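Local coordinates for protein EIAV protease (Equine infectious anemia virus, PDB 2FMB) that is a homodimeric retroviral aspartic protease, which probably cuts the viral polyproteins during maturation and here holds a peptide-like inhibitor, at residues R8-V13 with N21-T26; G58-F63 with A83-T88. The protein carries 1 engineered substitution. All blocks are in the same frame, centred on the assembly; numbering follows the deposited sequence.

Interaction 1 (R8-V13 with N21-T26)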
loop_
_atom_site.group_PDB
_atom_site.type_symbol
_atom_site.label_atom_id
_atom_site.label_comp_id
_atom_site.label_asym_id
_atom_site.label_seq_id
_atom_site.Cartn_x
_atom_site.Cartn_y
_atom_site.Cartn_z
ATOM N N ARG A 8 -5.332 -9.287 -4.093
ATOM C CA ARG A 8 -4.322 -8.224 -4.180
ATOM C C ARG A 8 -4.120 -7.857 -5.654
ATOM O O ARG A 8 -4.086 -8.786 -6.495
ATOM C CB ARG A 8 -2.975 -8.777 -3.695
ATOM C CG ARG A 8 -3.061 -9.248 -2.237
ATOM C CD ARG A 8 -1.659 -9.475 -1.671
ATOM N NE ARG A 8 -1.725 -9.983 -0.306
ATOM C CZ ARG A 8 -1.620 -11.232 0.157
ATOM N NH1 ARG A 8 -1.490 -12.347 -0.597
ATOM N NH2 ARG A 8 -1.626 -11.367 1.485
ATOM N N PRO A 9 -3.999 -6.594 -5.972
ATOM C CA PRO A 9 -3.820 -6.185 -7.353
ATOM C C PRO A 9 -2.390 -6.462 -7.791
ATOM O O PRO A 9 -1.472 -5.718 -7.489
ATOM C CB PRO A 9 -4.225 -4.699 -7.291
ATOM C CG PRO A 9 -3.848 -4.283 -5.918
ATOM C CD PRO A 9 -4.118 -5.458 -5.002
ATOM N N THR A 10 -2.210 -7.571 -8.510
ATOM C CA THR A 10 -0.890 -7.932 -9.010
ATOM C C THR A 10 -0.912 -8.048 -10.539
ATOM O O THR A 10 -1.960 -8.316 -11.141
ATOM C CB THR A 10 -0.400 -9.286 -8.481
ATOM O OG1 THR A 10 -1.338 -10.338 -8.743
ATOM C CG2 THR A 10 -0.235 -9.190 -6.970
ATOM N N THR A 11 0.261 -7.848 -11.101
ATOM C CA THR A 11 0.322 -7.967 -12.576
ATOM C C THR A 11 1.760 -8.326 -12.908
ATOM O O THR A 11 2.688 -8.160 -12.098
ATOM C CB THR A 11 -0.029 -6.582 -13.167
ATOM O OG1 THR A 11 -0.384 -6.806 -14.547
ATOM C CG2 THR A 11 1.055 -5.516 -13.178
ATOM N N ILE A 12 1.993 -8.821 -14.116
ATOM C CA ILE A 12 3.335 -9.125 -14.594
ATOM C C ILE A 12 3.818 -7.956 -15.381
ATOM O O ILE A 12 3.168 -7.290 -16.225
ATOM C CB ILE A 12 3.211 -10.386 -15.514
ATOM C CG1 ILE A 12 2.850 -11.543 -14.569
ATOM C CG2 ILE A 12 4.547 -10.620 -16.163
ATOM C CD1 ILE A 12 2.423 -12.841 -15.211
ATOM N N VAL A 13 5.051 -7.542 -15.113
ATOM C CA VAL A 13 5.748 -6.455 -15.777
ATOM C C VAL A 13 7.123 -7.049 -16.129
ATOM O O VAL A 13 7.648 -7.992 -15.519
ATOM C CB VAL A 13 6.021 -5.138 -15.020
ATOM C CG1 VAL A 13 4.724 -4.392 -14.642
ATOM C CG2 VAL A 13 6.837 -5.233 -13.742
ATOM N N ASN A 21 6.013 -10.921 -11.125
ATOM C CA ASN A 21 4.665 -10.582 -10.645
ATOM C C ASN A 21 4.908 -9.496 -9.574
ATOM O O ASN A 21 5.738 -9.735 -8.682
ATOM C CB ASN A 21 3.938 -11.672 -9.901
ATOM C CG ASN A 21 2.421 -11.660 -9.811
ATOM O OD1 ASN A 21 1.720 -11.652 -8.783
ATOM N ND2 ASN A 21 1.800 -11.597 -10.997
ATOM N N VAL A 22 4.241 -8.358 -9.734
ATOM C CA VAL A 22 4.463 -7.242 -8.774
ATOM C C VAL A 22 3.150 -6.796 -8.155
ATOM O O VAL A 22 2.088 -7.012 -8.755
ATOM C CB VAL A 22 5.124 -6.054 -9.498
ATOM C CG1 VAL A 22 6.476 -6.423 -10.094
ATOM C CG2 VAL A 22 4.307 -5.488 -10.643
ATOM N N LEU A 23 3.227 -6.196 -6.965
ATOM C CA LEU A 23 2.014 -5.743 -6.280
ATOM C C LEU A 23 1.806 -4.281 -6.677
ATOM O O LEU A 23 2.805 -3.554 -6.621
ATOM C CB LEU A 23 2.136 -5.812 -4.757
ATOM C CG LEU A 23 1.018 -5.242 -3.890
ATOM C CD1 LEU A 23 -0.261 -6.001 -4.107
ATOM C CD2 LEU A 23 1.413 -5.323 -2.415
ATOM N N LEU A 24 0.573 -3.804 -6.995
ATOM C CA LEU A 24 0.402 -2.358 -7.347
ATOM C C LEU A 24 -0.126 -1.739 -6.029
ATOM O O LEU A 24 -1.195 -2.076 -5.533
ATOM C CB LEU A 24 -0.691 -2.313 -8.403
ATOM C CG LEU A 24 -0.266 -3.181 -9.635
ATOM C CD1 LEU A 24 -1.457 -3.171 -10.605
ATOM C CD2 LEU A 24 0.915 -2.583 -10.324
ATOM N N ASP A 25 0.743 -0.882 -5.522
ATOM C CA ASP A 25 0.523 -0.358 -4.182
ATOM C C ASP A 25 0.433 1.141 -4.016
ATOM O O ASP A 25 1.478 1.814 -4.036
ATOM C CB ASP A 25 1.672 -0.929 -3.314
ATOM C CG ASP A 25 1.583 -0.644 -1.829
ATOM O OD1 ASP A 25 0.597 -0.059 -1.379
ATOM O OD2 ASP A 25 2.566 -0.982 -1.171
ATOM N N THR A 26 -0.827 1.593 -3.927
ATOM C CA THR A 26 -1.010 3.063 -3.815
ATOM C C THR A 26 -0.484 3.586 -2.479
ATOM O O THR A 26 -0.304 4.802 -2.416
ATOM C CB THR A 26 -2.460 3.492 -3.971
ATOM O OG1 THR A 26 -3.188 2.763 -2.969
ATOM C CG2 THR A 26 -3.003 3.013 -5.326
#

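Interaction 2 (G58-F63 with A83-T88)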
loop_
_atom_site.group_PDB
_atom_site.type_symbol
_atom_site.label_atom_id
_atom_site.label_comp_id
_atom_site.label_asym_id
_atom_site.label_seq_id
_atom_site.Cartn_x
_atom_site.Cartn_y
_atom_site.Cartn_z
ATOM N N GLY A 58 8.853 -0.897 10.928
ATOM C CA GLY A 58 10.039 -0.109 11.181
ATOM C C GLY A 58 10.728 0.227 9.850
ATOM O O GLY A 58 10.073 0.268 8.813
ATOM N N ASN A 59 12.036 0.445 9.900
ATOM C CA ASN A 59 12.786 0.842 8.734
ATOM C C ASN A 59 13.661 -0.277 8.203
ATOM O O ASN A 59 13.973 -1.077 9.077
ATOM C CB ASN A 59 13.764 1.948 9.172
ATOM C CG ASN A 59 13.035 3.202 9.664
ATOM O OD1 ASN A 59 12.100 3.690 9.037
ATOM N ND2 ASN A 59 13.454 3.697 10.826
ATOM N N VAL A 60 13.955 -0.184 6.888
ATOM C CA VAL A 60 14.784 -1.260 6.341
ATOM C C VAL A 60 15.742 -0.556 5.402
ATOM O O VAL A 60 15.400 0.427 4.768
ATOM C CB VAL A 60 13.695 -2.199 5.805
ATOM C CG1 VAL A 60 13.495 -1.997 4.339
ATOM C CG2 VAL A 60 13.848 -3.640 6.206
ATOM N N GLU A 61 16.992 -1.069 5.369
ATOM C CA GLU A 61 18.021 -0.509 4.521
ATOM C C GLU A 61 17.747 -0.767 3.046
ATOM O O GLU A 61 17.161 -1.792 2.734
ATOM C CB GLU A 61 19.369 -1.198 4.824
ATOM C CG GLU A 61 19.996 -0.570 6.070
ATOM C CD GLU A 61 21.310 -1.242 6.462
ATOM O OE1 GLU A 61 22.107 -1.563 5.543
ATOM O OE2 GLU A 61 21.489 -1.393 7.695
ATOM N N THR A 62 18.145 0.146 2.195
ATOM C CA THR A 62 17.911 -0.123 0.769
ATOM C C THR A 62 19.125 0.269 -0.049
ATOM O O THR A 62 20.041 0.949 0.441
ATOM C CB THR A 62 16.885 0.903 0.217
ATOM O OG1 THR A 62 17.220 2.235 0.620
ATOM C CG2 THR A 62 15.536 0.544 0.788
ATOM N N PHE A 63 19.126 -0.213 -1.312
ATOM C CA PHE A 63 20.134 0.339 -2.226
ATOM C C PHE A 63 19.281 0.673 -3.457
ATOM O O PHE A 63 18.111 0.262 -3.516
ATOM C CB PHE A 63 21.335 -0.503 -2.541
ATOM C CG PHE A 63 21.109 -1.820 -3.186
ATOM C CD1 PHE A 63 20.956 -1.910 -4.563
ATOM C CD2 PHE A 63 21.083 -2.944 -2.407
ATOM C CE1 PHE A 63 20.745 -3.138 -5.158
ATOM C CE2 PHE A 63 20.901 -4.188 -3.013
ATOM C CZ PHE A 63 20.721 -4.273 -4.377
ATOM N N ALA A 83 15.370 -4.138 -1.558
ATOM C CA ALA A 83 15.379 -4.398 -0.107
ATOM C C ALA A 83 14.836 -5.730 0.275
ATOM O O ALA A 83 14.113 -6.383 -0.494
ATOM C CB ALA A 83 14.531 -3.346 0.664
ATOM N N ASP A 84 15.165 -6.286 1.482
ATOM C CA ASP A 84 14.612 -7.582 1.849
ATOM C C ASP A 84 13.193 -7.419 2.389
ATOM O O ASP A 84 13.008 -7.416 3.625
ATOM C CB ASP A 84 15.368 -8.348 2.956
ATOM C CG ASP A 84 16.747 -8.735 2.478
ATOM O OD1 ASP A 84 16.972 -9.094 1.307
ATOM O OD2 ASP A 84 17.667 -8.703 3.327
ATOM N N ILE A 85 12.283 -7.281 1.426
ATOM C CA ILE A 85 10.865 -7.118 1.741
ATOM C C ILE A 85 10.168 -8.337 1.152
ATOM O O ILE A 85 10.695 -9.033 0.306
ATOM C CB ILE A 85 10.294 -5.772 1.324
ATOM C CG1 ILE A 85 10.342 -5.623 -0.202
ATOM C CG2 ILE A 85 11.124 -4.651 1.985
ATOM C CD1 ILE A 85 9.447 -4.499 -0.709
ATOM N N PRO A 86 8.949 -8.616 1.601
ATOM C CA PRO A 86 8.253 -9.808 1.165
ATOM C C PRO A 86 7.814 -9.925 -0.275
ATOM O O PRO A 86 7.635 -11.055 -0.651
ATOM C CB PRO A 86 6.964 -9.799 1.997
ATOM C CG PRO A 86 7.161 -8.727 2.998
ATOM C CD PRO A 86 8.253 -7.785 2.599
ATOM N N VAL A 87 7.575 -8.815 -0.978
ATOM C CA VAL A 87 7.100 -8.864 -2.363
ATOM C C VAL A 87 7.592 -7.635 -3.129
ATOM O O VAL A 87 8.040 -6.641 -2.536
ATOM C CB VAL A 87 5.564 -8.926 -2.266
ATOM C CG1 VAL A 87 5.060 -7.594 -1.709
ATOM C CG2 VAL A 87 4.884 -9.251 -3.569
ATOM N N THR A 88 7.630 -7.672 -4.449
ATOM C CA THR A 88 8.133 -6.510 -5.196
ATOM C C THR A 88 6.883 -5.625 -5.368
ATOM O O THR A 88 5.813 -6.164 -5.715
ATOM C CB THR A 88 8.618 -6.902 -6.583
ATOM O OG1 THR A 88 9.928 -7.482 -6.315
ATOM C CG2 THR A 88 8.812 -5.721 -7.526
HETATM O O HOH W 1 16.985 -4.560 3.140
#

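Interaction 1 (R8-V13 with N21-T26)
Thr10, Thr11 and Ile12 pair antiparallel with Leu23, Val22 and Asn21 in one beta hairpin, where the axes of segments 10-13 and 21-24 come within 4.6 Å at 131°. In the retroviral aspartic protease fold this hairpin leads directly into Asp25 and Thr26, beside the dimer interface. Thr11 and Val22 form the hydrogen-bonded pair: Val22 N reaches Thr11 O at 2.8 Å, and Thr11 N returns a bond of 3.1 Å to Val22 O. Two residues further along, Leu24 N bonds Pro9 O at 2.8 Å.

Around the Thr11-Val22 pair, Val22 sends its CG1 and CG2 across Val13 CG2, the two valines crossing at about a right angle. Thr11 lies alongside Val22, its CG2 also meeting Leu24 CD2 at 4.1 Å, while its OG1, anti to the backbone N (chi1 -162°), bonds Lys71. On the other face, Leu23 swings CD1 back to Pro9 CD and Arg8 CB. Arg8 carries its guanidinium onward to a salt bridge with Asp29 of the second subunit. Asp25 OD2 bonds the inhibitor; Thr26 OG1 bonds Leu24 O of the second subunit, and Leu24 O receives Thr26 OG1 of that subunit. At the Ile12-Asn21 end, the Asn21 amide leans over Thr10 and Ile12: ND2 lies 3.7 Å from Ile12 CG1, and OD1 comes to 3.2 Å from Thr10 CB.

Interaction 2 (G58-F63 with A83-T88)
Ala83 CB is the central methyl of this contact, meeting Val60 CG1 and Thr62 CG2, each at 4.0 Å. Val60 CG1 also touches Ile85 CG2 at 4.3 Å, bridging the two apolar residues that flank Asp84. The carbonyl oxygen Glu61 O lies 3.7 Å from Ala83 CB. A single water joins the backbones: it donates to Glu61 O (2.8 Å) and accepts from Asp84 N (3.0 Å). An inverse gamma turn around Asp84 brings Ile85 N to Ala83 O, and Asp84 OD1 bonds Thr35 OG1. Thr62 has its hydroxyl between the backbone N and the carbonyl carbon (chi1 47°) and bonds Gly52 N with it, while CG2 is left facing Ala83. Beyond this shell, Val32 packs on Ala83 and Ile85, Ile53 on Val60 and Thr62, and Val56 of the second subunit on Val60 and Ile85. Strand 58-60 belongs to the flap that folds over the substrate cleft in retroviral proteases, and the loop after Ala83 borders the same cleft, with Ile85 about 5 Å from the inhibitor. Methyl contacts and a bridging water join these two segments, backbone pairing starting beside them at Phe63 and Val82; this is consistent with the flap movement known in retroviral proteases.

Interactions 1 and 2 lie with their centres about 17 Å apart but are in direct touch: Leu23 N probably bonds Thr88 O at 2.9 Å, and Val22 CG1 packs on Thr88 CG2. Interaction 1 is partly buried, exposed at Arg8, Ile12 and Asn21 but buried at Pro9, Val22, Leu23 and Leu24; interaction 2 is smaller and buried at Thr62, Ala83 and Ile85, with Glu61 exposed. Interaction 1 pairs two strands of the sheet, whereas interaction 2 joins strand 58-71 to the end of strand 74-83 and the loop that follows. Their chemistry differs accordingly: regular backbone pairing in the hairpin, apolar packing with a bridging water between 58-63 and 83-88. Both touch the second subunit and the inhibitor.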